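Local coordinates for protein nicotinate-nucleotide diphosphorylase (Carboxylating) (Streptococcus pyogenes GA06023, PDB 5HUO) that converts quinolinate and 5-phosphoribosyl 1-diphosphate into nicotinate mononucleotide, releasing carbon dioxide and diphosphate, a step of NAD biosynthesis, at residues A[266-272]-A[286-291]. Sequence-based numbering, arbitrary orientation.
With SO4 (sulfate ion), chain H; SO4 (sulfate ion), chain G.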
loop_
_atom_site.group_PDB
_atom_site.type_symbol
_atom_site.label_atom_id
_atom_site.label_comp_id
_atom_site.label_asym_id
_atom_site.label_seq_id
_atom_site.Cartn_x
_atom_site.Cartn_y
_atom_site.Cartn_z
ATOM N N SER A 266 4.612 13.457 -42.714
ATOM C CA SER A 266 4.275 12.822 -41.441
ATOM C C SER A 266 3.912 11.363 -41.620
ATOM O O SER A 266 3.602 10.913 -42.716
ATOM C CB SER A 266 3.087 13.526 -40.790
ATOM O OG SER A 266 3.320 14.901 -40.817
ATOM N N ARG A 267 3.902 10.652 -40.499
ATOM C CA ARG A 267 3.377 9.277 -40.444
ATOM C C ARG A 267 1.865 9.323 -40.423
ATOM O O ARG A 267 1.280 10.287 -39.951
ATOM C CB ARG A 267 3.808 8.552 -39.197
ATOM C CG ARG A 267 5.275 8.337 -39.065
ATOM C CD ARG A 267 5.674 7.244 -40.020
ATOM N NE ARG A 267 7.089 7.008 -39.940
ATOM C CZ ARG A 267 7.802 6.298 -40.805
ATOM N NH1 ARG A 267 7.246 5.722 -41.836
ATOM N NH2 ARG A 267 9.112 6.143 -40.612
ATOM N N ILE A 268 1.248 8.312 -41.011
ATOM C CA ILE A 268 -0.198 8.343 -41.196
ATOM C C ILE A 268 -0.817 7.165 -40.516
ATOM O O ILE A 268 -0.435 6.013 -40.767
ATOM C CB ILE A 268 -0.639 8.386 -42.666
ATOM C CG1 ILE A 268 0.056 9.533 -43.421
ATOM C CG2 ILE A 268 -2.158 8.541 -42.772
ATOM C CD1 ILE A 268 -0.063 9.424 -44.955
ATOM N N GLU A 269 -1.769 7.485 -39.650
ATOM C CA GLU A 269 -2.576 6.495 -38.926
ATOM C C GLU A 269 -4.028 6.628 -39.374
ATOM O O GLU A 269 -4.510 7.751 -39.497
ATOM C CB GLU A 269 -2.483 6.700 -37.407
ATOM C CG GLU A 269 -3.603 6.044 -36.559
ATOM C CD GLU A 269 -3.427 6.221 -35.020
ATOM O OE1 GLU A 269 -4.120 5.544 -34.211
ATOM O OE2 GLU A 269 -2.563 7.045 -34.601
ATOM N N CYS A 270 -4.693 5.511 -39.642
ATOM C CA CYS A 270 -6.118 5.525 -39.808
ATOM C C CYS A 270 -6.744 4.942 -38.569
ATOM O O CYS A 270 -6.296 3.953 -38.031
ATOM C CB CYS A 270 -6.571 4.759 -41.031
ATOM S SG CYS A 270 -6.276 5.654 -42.580
ATOM N N SER A 271 -7.849 5.533 -38.140
ATOM C CA SER A 271 -8.561 5.059 -36.937
ATOM C C SER A 271 -10.049 5.341 -36.989
ATOM O O SER A 271 -10.523 6.098 -37.834
ATOM C CB SER A 271 -7.989 5.719 -35.732
ATOM O OG SER A 271 -8.660 5.286 -34.566
ATOM N N GLY A 272 -10.763 4.610 -36.156
ATOM C CA GLY A 272 -12.227 4.685 -36.069
ATOM C C GLY A 272 -13.007 3.753 -37.006
ATOM O O GLY A 272 -12.736 3.704 -38.227
ATOM N N ALA A 286 -0.838 3.479 -48.712
ATOM C CA ALA A 286 0.463 3.937 -48.253
ATOM C C ALA A 286 0.233 4.751 -46.977
ATOM O O ALA A 286 0.518 5.940 -46.891
ATOM C CB ALA A 286 1.173 4.768 -49.317
ATOM N N ILE A 287 -0.306 4.071 -45.986
ATOM C CA ILE A 287 -0.390 4.605 -44.636
ATOM C C ILE A 287 0.525 3.759 -43.829
ATOM O O ILE A 287 0.842 2.637 -44.212
ATOM C CB ILE A 287 -1.810 4.566 -44.058
ATOM C CG1 ILE A 287 -2.314 3.131 -43.915
ATOM C CG2 ILE A 287 -2.745 5.336 -44.958
ATOM C CD1 ILE A 287 -3.633 3.044 -43.184
ATOM N N ASP A 288 0.912 4.284 -42.688
ATOM C CA ASP A 288 1.853 3.574 -41.808
ATOM C C ASP A 288 1.188 2.561 -40.872
ATOM O O ASP A 288 1.715 1.470 -40.669
ATOM C CB ASP A 288 2.681 4.558 -41.029
ATOM C CG ASP A 288 3.480 5.478 -41.956
ATOM O OD1 ASP A 288 4.513 5.009 -42.493
ATOM O OD2 ASP A 288 3.078 6.654 -42.110
ATOM N N TYR A 289 0.052 2.935 -40.298
ATOM C CA TYR A 289 -0.697 1.993 -39.445
ATOM C C TYR A 289 -2.190 2.312 -39.251
ATOM O O TYR A 289 -2.671 3.356 -39.665
ATOM C CB TYR A 289 -0.043 1.877 -38.099
ATOM C CG TYR A 289 -0.069 3.121 -37.226
ATOM C CD1 TYR A 289 0.843 4.144 -37.415
ATOM C CD2 TYR A 289 -0.906 3.204 -36.145
ATOM C CE1 TYR A 289 0.892 5.220 -36.546
ATOM C CE2 TYR A 289 -0.873 4.281 -35.275
ATOM C CZ TYR A 289 0.029 5.302 -35.482
ATOM O OH TYR A 289 0.044 6.396 -34.626
ATOM N N VAL A 290 -2.899 1.345 -38.687
ATOM C CA VAL A 290 -4.246 1.535 -38.203
ATOM C C VAL A 290 -4.334 1.161 -36.741
ATOM O O VAL A 290 -3.508 0.389 -36.219
ATOM C CB VAL A 290 -5.252 0.658 -38.931
ATOM C CG1 VAL A 290 -5.228 0.987 -40.401
ATOM C CG2 VAL A 290 -5.007 -0.826 -38.696
ATOM N N SER A 291 -5.341 1.690 -36.071
ATOM C CA SER A 291 -5.542 1.397 -34.613
ATOM C C SER A 291 -6.961 0.959 -34.330
ATOM O O SER A 291 -7.920 1.465 -34.946
ATOM C CB SER A 291 -5.147 2.604 -33.716
ATOM O OG SER A 291 -6.036 3.716 -33.917
HETATM S S SO4 H . 9.755 7.884 -37.721
HETATM O O1 SO4 H . 9.378 6.479 -37.414
HETATM O O2 SO4 H . 11.053 7.999 -38.468
HETATM O O3 SO4 H . 9.738 8.648 -36.444
HETATM O O4 SO4 H . 8.724 8.461 -38.597
HETATM S S SO4 G . 11.216 3.872 -42.736
HETATM O O1 SO4 G . 11.087 2.730 -43.666
HETATM O O2 SO4 G . 12.572 4.471 -42.828
HETATM O O3 SO4 G . 10.175 4.870 -43.093
HETATM O O4 SO4 G . 11.013 3.388 -41.352
#
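E269 lies across the ring of Y289 where strands 267-271 and 289-291 pair in parallel, neighbours in the open α/β-barrel domain characteristic of quinolinate phosphoribosyltransferases. CB of E269 stands over one face of the Y289 ring, 3.7 Å from its centroid, a CH-pi contact set toward the rim. With CG anti to the backbone N (chi1 161°) and the chain extended beyond it, the E269 carboxylate passes the ring and reaches S291, whose OG donates to the anti lone pair of OE1 at 2.7 Å. Y289 OH makes a weak, less certain bond to E269 OE2, which is also hydrogen-bonded to H186 NE2. S271 OG donates to S291 OG, extending this polar row on the face lined by E269, Y289 and S291. On the other face, C270 SG meets I287 CD1, while CG2 of I268 touches CG2 of I287 at 3.9 Å; I255, I259 and I262 of helix 252-262 cover this apolar patch. At the N-terminal ends of the two strands, D288 grips two groups: OD2 accepts I268 N through its anti lone pair, and OD1 forms a 2.9 Å salt bridge with R267 NH1. The two flat groups stand nearly perpendicular, 85° apart; NH1 meets OD1 from above the carboxylate plane, while OD1 stays near the guanidinium plane. F220 of the second subunit packs on both R267 and D288. Two sulfates, probably from the crystallisation liquor, line the guanidinium edge; R267 NE donates to O4 of the chain H sulfate at 2.6 Å.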